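Local coordinates for encapsidation protein (Bacillus phage phi29, PDB 5HD9) that probably hydrolyses ATP in its N-terminal ASCE-type domain to help drive packaging of the viral genome as part of the phage's DNA packaging motor, at residues A[4-9]-A[29-34]; A[10-15]-A[182-187]; A[16-21]-A[150-155]; A[25-30]-A[188-193]; A[35-40]-A[68-73]. One frame throughout, in Å; residues are numbered along the deposited sequence.

How the contacts relate
The five contacts show how a P-loop NTPase core is closed by segments from 20 to 167 residues apart. Contact 3 pairs parallel strands 16-19 and 149-153 near the centre of the chain, and contact 2, its centre about 9 Å from that of contact 3, lays residues 10-15 on strand 183-186, the neighbour of strand 16-19 in the sheet. Helix 26-42 follows strand 16-19 and serves three contacts in turn: contact 4 at its start, contact 1 next, contact 5 further on, the last about 24 Å from contact 2 between centres. Contacts 1 and 2 share helix 7-11. Contacts 3 and 4 hold the probable Walker A residues (G21; G26, K27, S28). Contact 5 is nested inside the loops closed by contacts 2, 3 and 4.

Contact 1 (A[4-9]-A[29-34]); sequences YNPQKM and YAMKVY
P6 and M31 run antiparallel alongside one another, and their meeting is the tightest of this contact: the selenomethionine methyl CE of M31 lies 3.4 Å from P6 CB, closer than carbons usually pack. The M31 chain gets there by bending twice, at chi2 (-54°) and chi3 (96°), which folds its end back from the helix toward the proline. M9, also a selenomethionine, meets M31 differently, tip to tip, with M9 CE 4.1 Å from M31 SE. The third approach is edge-on. Y4 turns the rim of its ring to A30, whose CB lies near the ring plane and 3.9 Å from Y4 CD2; with chi1 at 175° the ring is carried out so that its CD2 edge meets the alanine. The hydroxyl of that ring is hydrogen-bonded to E186, so the tyrosine joins this apolar layer to strand 183-186. Just before P6, the side chain of N5 caps the start of helix 7-11, N5 OD1 accepting from Q7 N at 3.0 Å. M9 and M31 both also rest on I151. Together these contacts form helix-on-sheet packing in a P-loop NTPase-type alpha/beta core, with helix 7-11 and helix 26-42 meeting over strand 149-153.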
# COMPACT_ATOMS: atom_id res chain seq x y z
N TYR A 4 13.68 5.33 -6.39
CA TYR A 4 12.26 5.47 -6.73
C TYR A 4 11.66 6.71 -6.07
O TYR A 4 11.67 6.85 -4.85
CB TYR A 4 11.46 4.24 -6.31
CG TYR A 4 9.96 4.41 -6.54
CD1 TYR A 4 9.43 4.37 -7.82
CD2 TYR A 4 9.10 4.64 -5.47
CE1 TYR A 4 8.07 4.54 -8.03
CE2 TYR A 4 7.74 4.81 -5.68
CZ TYR A 4 7.23 4.76 -6.96
OH TYR A 4 5.88 4.93 -7.17
N ASN A 5 11.13 7.60 -6.90
CA ASN A 5 10.48 8.83 -6.44
C ASN A 5 8.97 8.73 -6.65
O ASN A 5 8.51 8.78 -7.79
CB ASN A 5 11.04 10.04 -7.19
CG ASN A 5 10.52 11.36 -6.65
OD1 ASN A 5 9.66 11.39 -5.77
ND2 ASN A 5 11.05 12.46 -7.18
N PRO A 6 8.20 8.60 -5.56
CA PRO A 6 6.75 8.42 -5.74
C PRO A 6 6.00 9.71 -6.05
O PRO A 6 4.78 9.67 -6.19
CB PRO A 6 6.31 7.85 -4.39
CG PRO A 6 7.24 8.48 -3.42
CD PRO A 6 8.57 8.59 -4.13
N GLN A 7 6.71 10.83 -6.16
CA GLN A 7 6.06 12.13 -6.33
C GLN A 7 5.13 12.16 -7.54
O GLN A 7 3.99 12.60 -7.44
CB GLN A 7 7.10 13.24 -6.47
CG GLN A 7 6.49 14.63 -6.66
CD GLN A 7 7.53 15.71 -6.90
OE1 GLN A 7 7.71 16.61 -6.08
NE2 GLN A 7 8.22 15.63 -8.03
N LYS A 8 5.62 11.70 -8.69
CA LYS A 8 4.80 11.77 -9.90
C LYS A 8 3.57 10.88 -9.79
O LYS A 8 2.47 11.29 -10.15
CB LYS A 8 5.61 11.38 -11.14
CG LYS A 8 4.82 11.55 -12.44
CD LYS A 8 5.72 11.79 -13.64
CE LYS A 8 4.99 11.49 -14.95
NZ LYS A 8 5.93 11.40 -16.10
N MSE A 9 3.77 9.66 -9.28
CA MSE A 9 2.66 8.73 -9.06
C MSE A 9 1.60 9.35 -8.16
O MSE A 9 0.41 9.31 -8.47
CB MSE A 9 3.17 7.42 -8.45
CG MSE A 9 2.09 6.37 -8.23
SE MSE A 9 1.27 6.45 -6.45
CE MSE A 9 2.81 5.91 -5.38
N TYR A 29 9.95 0.66 0.51
CA TYR A 29 10.58 1.62 1.41
C TYR A 29 9.88 2.97 1.34
O TYR A 29 9.51 3.54 2.37
CB TYR A 29 12.06 1.77 1.05
CG TYR A 29 12.81 2.74 1.92
CD1 TYR A 29 12.82 4.10 1.65
CD2 TYR A 29 13.54 2.29 3.01
CE1 TYR A 29 13.52 4.99 2.45
CE2 TYR A 29 14.24 3.17 3.82
CZ TYR A 29 14.23 4.51 3.53
OH TYR A 29 14.93 5.38 4.33
N ALA A 30 9.72 3.49 0.13
CA ALA A 30 9.09 4.78 -0.09
C ALA A 30 7.69 4.83 0.53
O ALA A 30 7.27 5.86 1.05
CB ALA A 30 9.02 5.09 -1.57
N MSE A 31 6.98 3.71 0.46
CA MSE A 31 5.60 3.66 0.92
C MSE A 31 5.51 3.35 2.42
O MSE A 31 4.41 3.17 2.96
CB MSE A 31 4.80 2.64 0.11
CG MSE A 31 4.53 3.06 -1.33
SE MSE A 31 3.67 4.82 -1.47
CE MSE A 31 5.24 5.94 -1.77
N LYS A 32 6.66 3.27 3.08
CA LYS A 32 6.71 3.33 4.53
C LYS A 32 6.94 4.79 4.93
O LYS A 32 6.27 5.33 5.81
CB LYS A 32 7.82 2.43 5.10
CG LYS A 32 7.58 0.92 5.00
CD LYS A 32 8.70 0.15 5.72
CE LYS A 32 8.55 -1.37 5.68
NZ LYS A 32 7.31 -1.88 5.02
N VAL A 33 7.89 5.44 4.25
CA VAL A 33 8.25 6.83 4.53
C VAL A 33 7.09 7.80 4.32
O VAL A 33 6.88 8.71 5.12
CB VAL A 33 9.44 7.30 3.65
CG1 VAL A 33 9.68 8.81 3.79
CG2 VAL A 33 10.69 6.53 4.01
N TYR A 34 6.34 7.61 3.23
CA TYR A 34 5.29 8.56 2.88
C TYR A 34 4.20 8.65 3.95
O TYR A 34 3.93 9.73 4.46
CB TYR A 34 4.68 8.21 1.52
CG TYR A 34 3.45 9.02 1.18
CD1 TYR A 34 3.57 10.34 0.75
CD2 TYR A 34 2.17 8.48 1.29
CE1 TYR A 34 2.45 11.10 0.45
CE2 TYR A 34 1.05 9.23 0.98
CZ TYR A 34 1.20 10.54 0.56
OH TYR A 34 0.08 11.28 0.26

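Contact 2 (A[10-15]-A[182-187]); sequences LSYDRI and DALIEI
L184 projects from strand 183-186 against Y12, and here the contact is densest. The two side chains cross at about a right angle, and the leucine uses both branches: CD1 sits over the middle of the ring, 4.1 Å from its centroid and 6° off the normal, a CH-pi contact, while L184 CD2 closes on Y12 CD2 at 3.5 Å. Chi1 of L184 (172°) carries both methyls to the Y12 ring. R14 extends this apolar patch with its aliphatic part, R14 CG lying 4.0 Å from L184 CB. The chain then bends at chi2, and the guanidinium turns back on its own segment, where R14 NH1 gives a 2.7 Å hydrogen bond to Y12 O that lies nearly in the guanidinium plane. R14 NE is taken by Y180 O. Toward D182 the fit is looser and wetter. I15 N stands 3.6 Å from D182 O without a direct bond, and a water links the segments instead, accepting from I15 N at 3.0 Å and donating to D182 OD1. That carboxylate also forms a salt bridge with R145. The chemistry therefore divides in two: dispersion and CH-pi contact hold the Y12 end, whereas at the D182 end a water bridge and the R145 salt bridge supply the polar bonds, beside looser van der Waals contact, and R14, bound to Y12 O and Y180 O, ties the segment 10-15 to the loop before strand 183-186.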
# COMPACT_ATOMS: atom_id res chain seq x y z
N LEU A 10 2.04 9.95 -7.06
CA LEU A 10 1.13 10.55 -6.08
C LEU A 10 0.41 11.77 -6.64
O LEU A 10 -0.73 12.06 -6.26
CB LEU A 10 1.90 10.94 -4.82
CG LEU A 10 2.40 9.77 -3.96
CD1 LEU A 10 3.48 10.25 -3.00
CD2 LEU A 10 1.25 9.14 -3.19
N SER A 11 1.08 12.49 -7.54
CA SER A 11 0.52 13.72 -8.10
C SER A 11 -0.75 13.46 -8.91
O SER A 11 -1.58 14.35 -9.08
CB SER A 11 1.56 14.43 -8.97
OG SER A 11 1.82 13.71 -10.16
N TYR A 12 -0.90 12.24 -9.42
CA TYR A 12 -2.09 11.87 -10.17
C TYR A 12 -3.33 11.91 -9.28
O TYR A 12 -4.45 12.07 -9.77
CB TYR A 12 -1.94 10.48 -10.79
CG TYR A 12 -1.16 10.45 -12.08
CD1 TYR A 12 -1.78 10.67 -13.30
CD2 TYR A 12 0.21 10.22 -12.07
CE1 TYR A 12 -1.07 10.64 -14.47
CE2 TYR A 12 0.93 10.20 -13.25
CZ TYR A 12 0.28 10.41 -14.45
OH TYR A 12 1.00 10.39 -15.63
N ASP A 13 -3.12 11.74 -7.98
CA ASP A 13 -4.20 11.90 -7.01
C ASP A 13 -5.32 10.88 -7.24
O ASP A 13 -6.50 11.19 -7.03
CB ASP A 13 -4.74 13.33 -7.07
CG ASP A 13 -5.10 13.88 -5.71
OD1 ASP A 13 -5.46 13.08 -4.81
OD2 ASP A 13 -5.03 15.11 -5.53
N ARG A 14 -4.97 9.67 -7.65
CA ARG A 14 -5.96 8.62 -7.89
C ARG A 14 -6.21 7.82 -6.61
O ARG A 14 -5.31 7.63 -5.80
CB ARG A 14 -5.50 7.68 -9.01
CG ARG A 14 -5.28 8.36 -10.37
CD ARG A 14 -6.42 9.32 -10.70
NE ARG A 14 -6.59 9.53 -12.14
CZ ARG A 14 -6.20 10.60 -12.82
NH1 ARG A 14 -5.57 11.61 -12.22
NH2 ARG A 14 -6.44 10.67 -14.13
N ILE A 15 -7.45 7.37 -6.43
CA ILE A 15 -7.84 6.63 -5.23
C ILE A 15 -7.20 5.25 -5.20
O ILE A 15 -6.88 4.73 -4.12
CB ILE A 15 -9.37 6.47 -5.14
CG1 ILE A 15 -10.06 7.83 -5.07
CG2 ILE A 15 -9.77 5.62 -3.93
CD1 ILE A 15 -9.73 8.64 -3.85
N ASP A 182 -10.12 6.83 -12.12
CA ASP A 182 -10.00 6.61 -10.68
C ASP A 182 -8.85 5.69 -10.31
O ASP A 182 -8.69 5.34 -9.14
CB ASP A 182 -11.30 6.04 -10.12
CG ASP A 182 -12.39 7.08 -10.01
OD1 ASP A 182 -12.26 7.99 -9.16
OD2 ASP A 182 -13.38 7.00 -10.77
N ALA A 183 -8.04 5.31 -11.29
CA ALA A 183 -6.94 4.39 -11.03
C ALA A 183 -5.70 4.71 -11.86
O ALA A 183 -5.77 5.42 -12.87
CB ALA A 183 -7.39 2.96 -11.28
N LEU A 184 -4.57 4.17 -11.43
CA LEU A 184 -3.28 4.43 -12.04
C LEU A 184 -2.40 3.19 -11.94
O LEU A 184 -2.33 2.56 -10.89
CB LEU A 184 -2.60 5.63 -11.36
CG LEU A 184 -1.16 5.94 -11.76
CD1 LEU A 184 -1.09 6.36 -13.21
CD2 LEU A 184 -0.58 7.02 -10.86
N ILE A 185 -1.73 2.84 -13.04
CA ILE A 185 -0.77 1.74 -13.04
C ILE A 185 0.61 2.29 -13.39
O ILE A 185 0.80 2.84 -14.48
CB ILE A 185 -1.16 0.62 -14.03
CG1 ILE A 185 -2.49 -0.00 -13.62
CG2 ILE A 185 -0.07 -0.46 -14.09
CD1 ILE A 185 -3.07 -0.96 -14.65
N GLU A 186 1.55 2.15 -12.46
CA GLU A 186 2.93 2.58 -12.69
C GLU A 186 3.85 1.38 -12.86
O GLU A 186 3.79 0.43 -12.07
CB GLU A 186 3.44 3.46 -11.55
CG GLU A 186 4.82 4.07 -11.84
CD GLU A 186 5.37 4.86 -10.68
OE1 GLU A 186 4.89 4.66 -9.54
OE2 GLU A 186 6.29 5.68 -10.90
N ILE A 187 4.69 1.42 -13.88
CA ILE A 187 5.74 0.43 -14.06
C ILE A 187 7.08 1.17 -13.98
O ILE A 187 7.59 1.65 -15.00
CB ILE A 187 5.61 -0.32 -15.39
CG1 ILE A 187 4.28 -1.07 -15.43
CG2 ILE A 187 6.75 -1.32 -15.56
CD1 ILE A 187 3.88 -1.59 -16.80
O HOH W 1 -9.43 8.78 -8.11

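Contact 3 (A[16-21]-A[150-155]); sequences LNFVIG and CICLSN
C150 O takes two hydrogen bonds from one residue, N17: the backbone N at 2.8 Å and, from above the carbonyl plane, the side-chain ND2 at 3.2 Å. The residue holding this extra bond lies in a parallel strand pair of the ASCE-type P-loop fold, where strand 16-19 runs beside strand 149-153 and leads into the probable Walker A loop at G21. N17 ND2 also donates to R14 O, so ND2 is held by two carbonyl oxygens, C150 O and R14 O. Backbone bonds continue from C152 N to N17 O, V19 N to C152 O and S154 N to V19 O. On one face V19 and L153 run alongside each other, with V19 CB 3.8 Å from L153 CD2. The other face carries L16, F18 and the two cysteines. There L16 CD1 packs on C150 CB, and C152 SG approaches the F18 ring obliquely, 4.8 Å from its centroid and 49° off the ring normal.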
# COMPACT_ATOMS: atom_id res chain seq x y z
N LEU A 16 -7.01 4.67 -6.38
CA LEU A 16 -6.44 3.32 -6.50
C LEU A 16 -5.18 3.37 -7.36
O LEU A 16 -5.20 3.89 -8.47
CB LEU A 16 -7.49 2.37 -7.09
CG LEU A 16 -7.52 0.90 -6.65
CD1 LEU A 16 -7.48 0.74 -5.14
CD2 LEU A 16 -8.78 0.25 -7.21
N ASN A 17 -4.09 2.83 -6.83
CA ASN A 17 -2.79 2.87 -7.51
C ASN A 17 -2.11 1.51 -7.47
O ASN A 17 -2.07 0.85 -6.42
CB ASN A 17 -1.87 3.91 -6.87
CG ASN A 17 -2.49 5.30 -6.84
OD1 ASN A 17 -2.30 6.10 -7.75
ND2 ASN A 17 -3.24 5.59 -5.78
N PHE A 18 -1.57 1.09 -8.61
CA PHE A 18 -0.84 -0.17 -8.72
C PHE A 18 0.57 0.07 -9.26
O PHE A 18 0.73 0.46 -10.41
CB PHE A 18 -1.58 -1.16 -9.62
CG PHE A 18 -3.03 -1.34 -9.27
CD1 PHE A 18 -4.01 -0.55 -9.86
CD2 PHE A 18 -3.42 -2.31 -8.36
CE1 PHE A 18 -5.34 -0.71 -9.54
CE2 PHE A 18 -4.76 -2.47 -8.03
CZ PHE A 18 -5.72 -1.67 -8.63
N VAL A 19 1.58 -0.16 -8.43
CA VAL A 19 2.97 -0.05 -8.86
C VAL A 19 3.54 -1.46 -9.00
O VAL A 19 3.64 -2.20 -8.02
CB VAL A 19 3.82 0.76 -7.87
CG1 VAL A 19 5.18 1.08 -8.48
CG2 VAL A 19 3.09 2.06 -7.49
N ILE A 20 3.91 -1.83 -10.23
CA ILE A 20 4.27 -3.21 -10.53
C ILE A 20 5.61 -3.30 -11.26
O ILE A 20 6.15 -2.29 -11.73
CB ILE A 20 3.18 -3.89 -11.38
CG1 ILE A 20 3.03 -3.20 -12.74
CG2 ILE A 20 1.86 -3.88 -10.61
CD1 ILE A 20 2.04 -3.88 -13.66
N GLY A 21 6.14 -4.51 -11.34
CA GLY A 21 7.48 -4.73 -11.86
C GLY A 21 8.52 -4.17 -10.91
O GLY A 21 9.70 -4.10 -11.24
N CYS A 150 -5.23 4.35 -2.09
CA CYS A 150 -4.76 2.99 -1.86
C CYS A 150 -3.66 2.73 -2.87
O CYS A 150 -3.85 2.98 -4.07
CB CYS A 150 -5.90 1.99 -2.00
SG CYS A 150 -5.40 0.27 -1.74
N ILE A 151 -2.52 2.26 -2.39
CA ILE A 151 -1.38 1.98 -3.26
C ILE A 151 -0.98 0.52 -3.12
O ILE A 151 -0.57 0.06 -2.06
CB ILE A 151 -0.19 2.89 -2.92
CG1 ILE A 151 -0.60 4.36 -3.06
CG2 ILE A 151 0.99 2.60 -3.84
CD1 ILE A 151 0.15 5.30 -2.16
N CYS A 152 -1.12 -0.22 -4.22
CA CYS A 152 -0.81 -1.64 -4.26
C CYS A 152 0.54 -1.86 -4.94
O CYS A 152 0.77 -1.33 -6.03
CB CYS A 152 -1.91 -2.41 -4.97
SG CYS A 152 -3.56 -2.14 -4.26
N LEU A 153 1.41 -2.63 -4.30
CA LEU A 153 2.76 -2.86 -4.80
C LEU A 153 3.00 -4.33 -5.12
O LEU A 153 2.50 -5.22 -4.43
CB LEU A 153 3.80 -2.40 -3.78
CG LEU A 153 3.60 -1.05 -3.10
CD1 LEU A 153 4.59 -0.91 -1.95
CD2 LEU A 153 3.78 0.09 -4.09
N SER A 154 3.80 -4.59 -6.16
CA SER A 154 4.21 -5.95 -6.49
C SER A 154 5.51 -5.96 -7.28
O SER A 154 5.75 -5.07 -8.11
CB SER A 154 3.12 -6.67 -7.28
OG SER A 154 3.56 -7.96 -7.67
N ASN A 155 6.34 -6.96 -7.02
CA ASN A 155 7.54 -7.19 -7.82
C ASN A 155 7.17 -7.89 -9.11
O ASN A 155 7.95 -7.93 -10.06
CB ASN A 155 8.57 -8.01 -7.04
CG ASN A 155 8.92 -7.40 -5.70
OD1 ASN A 155 8.85 -8.07 -4.67
ND2 ASN A 155 9.32 -6.13 -5.70

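Contact 4 (A[25-30]-A[188-193]); sequences IGKSYA and PDSLDF
K27 NZ is gripped by two oxygens: across the contact it donates to S190 OG at 3.1 Å, and on its own side it is bonded to R23 O in the loop leading to helix 26-42. The lysine chain does not run straight to this point. It bends at chi2 (54°) and again at chi3 (67°), which curls the ammonium round toward the segment 188-193. S190 meets it from a weakly closed type I turn spanning D189 to D192, where chi1 of 56° turns OG toward the lysine. Round this polar pair the packing is apolar and sparse. L191 CD1 lies 4.1 Å from K27 NZ and 3.9 Å from I25 CG2, crossing both side chains at a slant, and so covers the flank of the ammonium with a methyl. Nearer the backbone, K27 CG comes to 4.4 Å from P188 CG, while V19 and Y4 also touch the lysine side chain. S28, the next residue, bonds to D115 through its hydroxyl. G21, G26, K27 and S28 fit a Walker A pattern, whose lysine in P-loop NTPases contacts the nucleotide phosphates. In this structure the ammonium is bonded instead to a neutral hydroxyl, S190 OG, and a backbone carbonyl, R23 O; these bonds may compete with phosphate binding, if K27 is the Walker A lysine.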
# COMPACT_ATOMS: atom_id res chain seq x y z
N ILE A 25 13.63 -2.76 -3.39
CA ILE A 25 14.26 -1.75 -2.51
C ILE A 25 13.28 -0.60 -2.24
O ILE A 25 12.74 -0.48 -1.13
CB ILE A 25 15.62 -1.15 -3.06
CG1 ILE A 25 16.24 -0.21 -2.01
CG2 ILE A 25 15.49 -0.48 -4.46
CD1 ILE A 25 17.24 0.82 -2.56
N GLY A 26 13.02 0.21 -3.25
CA GLY A 26 12.61 1.58 -3.03
C GLY A 26 11.12 1.78 -2.90
O GLY A 26 10.67 2.63 -2.13
N LYS A 27 10.36 1.00 -3.66
CA LYS A 27 8.92 1.16 -3.74
C LYS A 27 8.31 0.89 -2.37
O LYS A 27 7.54 1.70 -1.85
CB LYS A 27 8.34 0.21 -4.80
CG LYS A 27 8.54 0.67 -6.25
CD LYS A 27 9.99 0.97 -6.64
CE LYS A 27 10.88 -0.27 -6.65
NZ LYS A 27 12.02 -0.14 -7.61
N SER A 28 8.67 -0.24 -1.78
CA SER A 28 8.16 -0.62 -0.46
C SER A 28 8.67 0.33 0.61
O SER A 28 7.93 0.74 1.50
CB SER A 28 8.56 -2.06 -0.13
OG SER A 28 7.92 -2.97 -1.00
N TYR A 29 9.95 0.66 0.51
CA TYR A 29 10.58 1.62 1.41
C TYR A 29 9.88 2.97 1.34
O TYR A 29 9.51 3.54 2.37
CB TYR A 29 12.06 1.77 1.05
CG TYR A 29 12.81 2.74 1.92
CD1 TYR A 29 12.82 4.10 1.65
CD2 TYR A 29 13.54 2.29 3.01
CE1 TYR A 29 13.52 4.99 2.45
CE2 TYR A 29 14.24 3.17 3.82
CZ TYR A 29 14.23 4.51 3.53
OH TYR A 29 14.93 5.38 4.33
N ALA A 30 9.72 3.49 0.13
CA ALA A 30 9.09 4.78 -0.09
C ALA A 30 7.69 4.83 0.53
O ALA A 30 7.27 5.86 1.05
CB ALA A 30 9.02 5.09 -1.57
N PRO A 188 7.64 1.29 -12.77
CA PRO A 188 8.86 2.09 -12.62
C PRO A 188 10.06 1.48 -13.33
O PRO A 188 10.24 0.27 -13.30
CB PRO A 188 9.09 2.12 -11.10
CG PRO A 188 7.81 1.65 -10.49
CD PRO A 188 7.19 0.74 -11.48
N ASP A 189 10.85 2.33 -13.97
CA ASP A 189 12.10 1.92 -14.59
C ASP A 189 13.27 2.45 -13.76
O ASP A 189 14.31 2.83 -14.30
CB ASP A 189 12.18 2.43 -16.03
CG ASP A 189 11.93 3.92 -16.14
OD1 ASP A 189 12.82 4.71 -15.75
OD2 ASP A 189 10.84 4.31 -16.62
N SER A 190 13.07 2.45 -12.45
CA SER A 190 13.97 3.15 -11.53
C SER A 190 15.38 2.55 -11.47
O SER A 190 16.36 3.28 -11.32
CB SER A 190 13.36 3.18 -10.12
OG SER A 190 13.07 1.88 -9.65
N LEU A 191 15.47 1.23 -11.59
CA LEU A 191 16.75 0.54 -11.42
C LEU A 191 17.38 0.12 -12.75
O LEU A 191 18.32 -0.67 -12.77
CB LEU A 191 16.57 -0.67 -10.50
CG LEU A 191 16.13 -0.30 -9.07
CD1 LEU A 191 15.83 -1.54 -8.24
CD2 LEU A 191 17.19 0.55 -8.38
N ASP A 192 16.86 0.65 -13.85
CA ASP A 192 17.55 0.58 -15.12
C ASP A 192 18.42 1.83 -15.24
O ASP A 192 17.93 2.91 -15.60
CB ASP A 192 16.57 0.49 -16.29
CG ASP A 192 17.26 0.15 -17.61
OD1 ASP A 192 18.47 0.43 -17.75
OD2 ASP A 192 16.59 -0.39 -18.52
N PHE A 193 19.71 1.69 -14.93
CA PHE A 193 20.62 2.82 -14.84
C PHE A 193 21.26 3.18 -16.18
O PHE A 193 21.93 4.20 -16.31
CB PHE A 193 21.72 2.53 -13.82
CG PHE A 193 21.27 2.58 -12.38
CD1 PHE A 193 19.97 2.94 -12.04
CD2 PHE A 193 22.15 2.26 -11.37
CE1 PHE A 193 19.57 2.98 -10.72
CE2 PHE A 193 21.75 2.30 -10.04
CZ PHE A 193 20.46 2.65 -9.72

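Contact 5 (A[35-40]-A[68-73]); sequences PINRFI and QEFPDH
Helix residues 35-40 stand against a loop that closes in a type I turn from F70 to H73, with I36 and I40, one turn apart, aligned to F70 and H73. The F70 ring takes the larger share. I36 CG2 presses onto one face, 3.4 Å from the ring centroid and 16° off its normal, a close CH-pi contact set toward the rim, since F70 CZ is the nearest ring atom at 3.3 Å. N37 comes to the edge of the same ring instead, its amide plane turned 58° from the ring plane and N37 ND2 3.7 Å from F70 CZ. I40 serves both aromatics: its CD1 lies obliquely to F70, 3.6 Å from F70 CD1, and squarely over the middle of the H73 imidazole, 7° off the normal. I40 points CG1 and its CD1 at the rings while CG2 lies beside H73 CE1. H73 ND1 is hydrogen-bonded to D85, which limits how the imidazole can rotate against the isoleucine. At the outer margin a water accepts from N37 ND2 at 2.9 Å and reaches E69 OE1 only weakly. The loop thus covers one flank of helix 26-42, while I36 also touches I84 of strand 81-84, and F39 packs against that strand and strand 87-94.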
# COMPACT_ATOMS: atom_id res chain seq x y z
N PRO A 35 3.57 7.51 4.31
CA PRO A 35 2.52 7.61 5.34
C PRO A 35 3.03 8.05 6.71
O PRO A 35 2.29 8.71 7.44
CB PRO A 35 1.96 6.18 5.40
CG PRO A 35 2.99 5.31 4.76
CD PRO A 35 3.67 6.16 3.75
N ILE A 36 4.26 7.70 7.06
CA ILE A 36 4.84 8.15 8.32
C ILE A 36 4.95 9.68 8.32
O ILE A 36 4.68 10.32 9.33
CB ILE A 36 6.23 7.52 8.57
CG1 ILE A 36 6.07 6.03 8.88
CG2 ILE A 36 6.95 8.20 9.73
CD1 ILE A 36 7.35 5.25 8.88
N ASN A 37 5.35 10.25 7.18
CA ASN A 37 5.44 11.70 7.06
C ASN A 37 4.07 12.36 7.12
O ASN A 37 3.93 13.44 7.68
CB ASN A 37 6.14 12.09 5.76
CG ASN A 37 7.64 12.25 5.92
OD1 ASN A 37 8.11 13.12 6.67
ND2 ASN A 37 8.41 11.42 5.22
N ARG A 38 3.06 11.70 6.55
CA ARG A 38 1.71 12.26 6.55
C ARG A 38 1.17 12.30 7.98
O ARG A 38 0.45 13.23 8.34
CB ARG A 38 0.76 11.45 5.65
CG ARG A 38 1.11 11.45 4.16
CD ARG A 38 1.18 12.85 3.54
NE ARG A 38 -0.11 13.54 3.56
CZ ARG A 38 -0.33 14.72 2.98
NH1 ARG A 38 0.64 15.34 2.33
NH2 ARG A 38 -1.53 15.28 3.05
N PHE A 39 1.51 11.30 8.79
CA PHE A 39 1.05 11.29 10.17
C PHE A 39 1.74 12.37 10.99
O PHE A 39 1.09 13.10 11.74
CB PHE A 39 1.28 9.94 10.85
CG PHE A 39 0.75 9.90 12.26
CD1 PHE A 39 -0.61 9.70 12.49
CD2 PHE A 39 1.58 10.11 13.34
CE1 PHE A 39 -1.11 9.69 13.78
CE2 PHE A 39 1.08 10.10 14.63
CZ PHE A 39 -0.26 9.89 14.85
N ILE A 40 3.06 12.45 10.86
CA ILE A 40 3.85 13.42 11.61
C ILE A 40 3.42 14.84 11.26
O ILE A 40 3.30 15.69 12.14
CB ILE A 40 5.36 13.23 11.35
CG1 ILE A 40 5.83 11.91 11.97
CG2 ILE A 40 6.16 14.40 11.92
CD1 ILE A 40 7.26 11.54 11.64
N GLN A 68 16.04 5.14 10.48
CA GLN A 68 17.10 6.14 10.37
C GLN A 68 16.59 7.45 9.78
O GLN A 68 17.25 8.48 9.87
CB GLN A 68 18.27 5.60 9.53
CG GLN A 68 18.63 4.14 9.79
CD GLN A 68 18.86 3.82 11.26
OE1 GLN A 68 19.28 4.68 12.03
NE2 GLN A 68 18.57 2.58 11.65
N GLU A 69 15.40 7.41 9.17
CA GLU A 69 14.79 8.60 8.58
C GLU A 69 14.08 9.47 9.62
O GLU A 69 13.86 10.66 9.39
CB GLU A 69 13.79 8.21 7.50
CG GLU A 69 14.43 7.65 6.24
CD GLU A 69 14.30 8.58 5.02
OE1 GLU A 69 13.61 9.62 5.10
OE2 GLU A 69 14.90 8.26 3.97
N PHE A 70 13.71 8.86 10.74
CA PHE A 70 12.95 9.54 11.77
C PHE A 70 13.58 9.31 13.14
O PHE A 70 12.94 8.76 14.04
CB PHE A 70 11.50 9.05 11.78
CG PHE A 70 10.82 9.14 10.44
CD1 PHE A 70 10.20 10.31 10.03
CD2 PHE A 70 10.79 8.04 9.59
CE1 PHE A 70 9.58 10.39 8.80
CE2 PHE A 70 10.17 8.12 8.35
CZ PHE A 70 9.56 9.29 7.96
N PRO A 71 14.84 9.74 13.31
CA PRO A 71 15.56 9.45 14.56
C PRO A 71 14.93 10.10 15.79
O PRO A 71 15.03 9.54 16.88
CB PRO A 71 16.95 10.03 14.29
CG PRO A 71 16.73 11.10 13.28
CD PRO A 71 15.63 10.58 12.40
N ASP A 72 14.29 11.25 15.61
CA ASP A 72 13.72 12.00 16.73
C ASP A 72 12.23 11.72 16.91
O ASP A 72 11.51 12.49 17.54
CB ASP A 72 13.95 13.50 16.53
CG ASP A 72 15.42 13.86 16.46
OD1 ASP A 72 16.19 13.39 17.33
OD2 ASP A 72 15.81 14.59 15.52
N HIS A 73 11.78 10.61 16.34
CA HIS A 73 10.42 10.13 16.54
C HIS A 73 10.48 8.69 17.03
O HIS A 73 11.31 7.91 16.57
CB HIS A 73 9.60 10.24 15.25
CG HIS A 73 9.31 11.64 14.83
ND1 HIS A 73 8.25 12.37 15.33
CD2 HIS A 73 9.95 12.47 13.96
CE1 HIS A 73 8.24 13.57 14.79
NE2 HIS A 73 9.26 13.66 13.95
O HOH W 2 11.21 12.13 5.28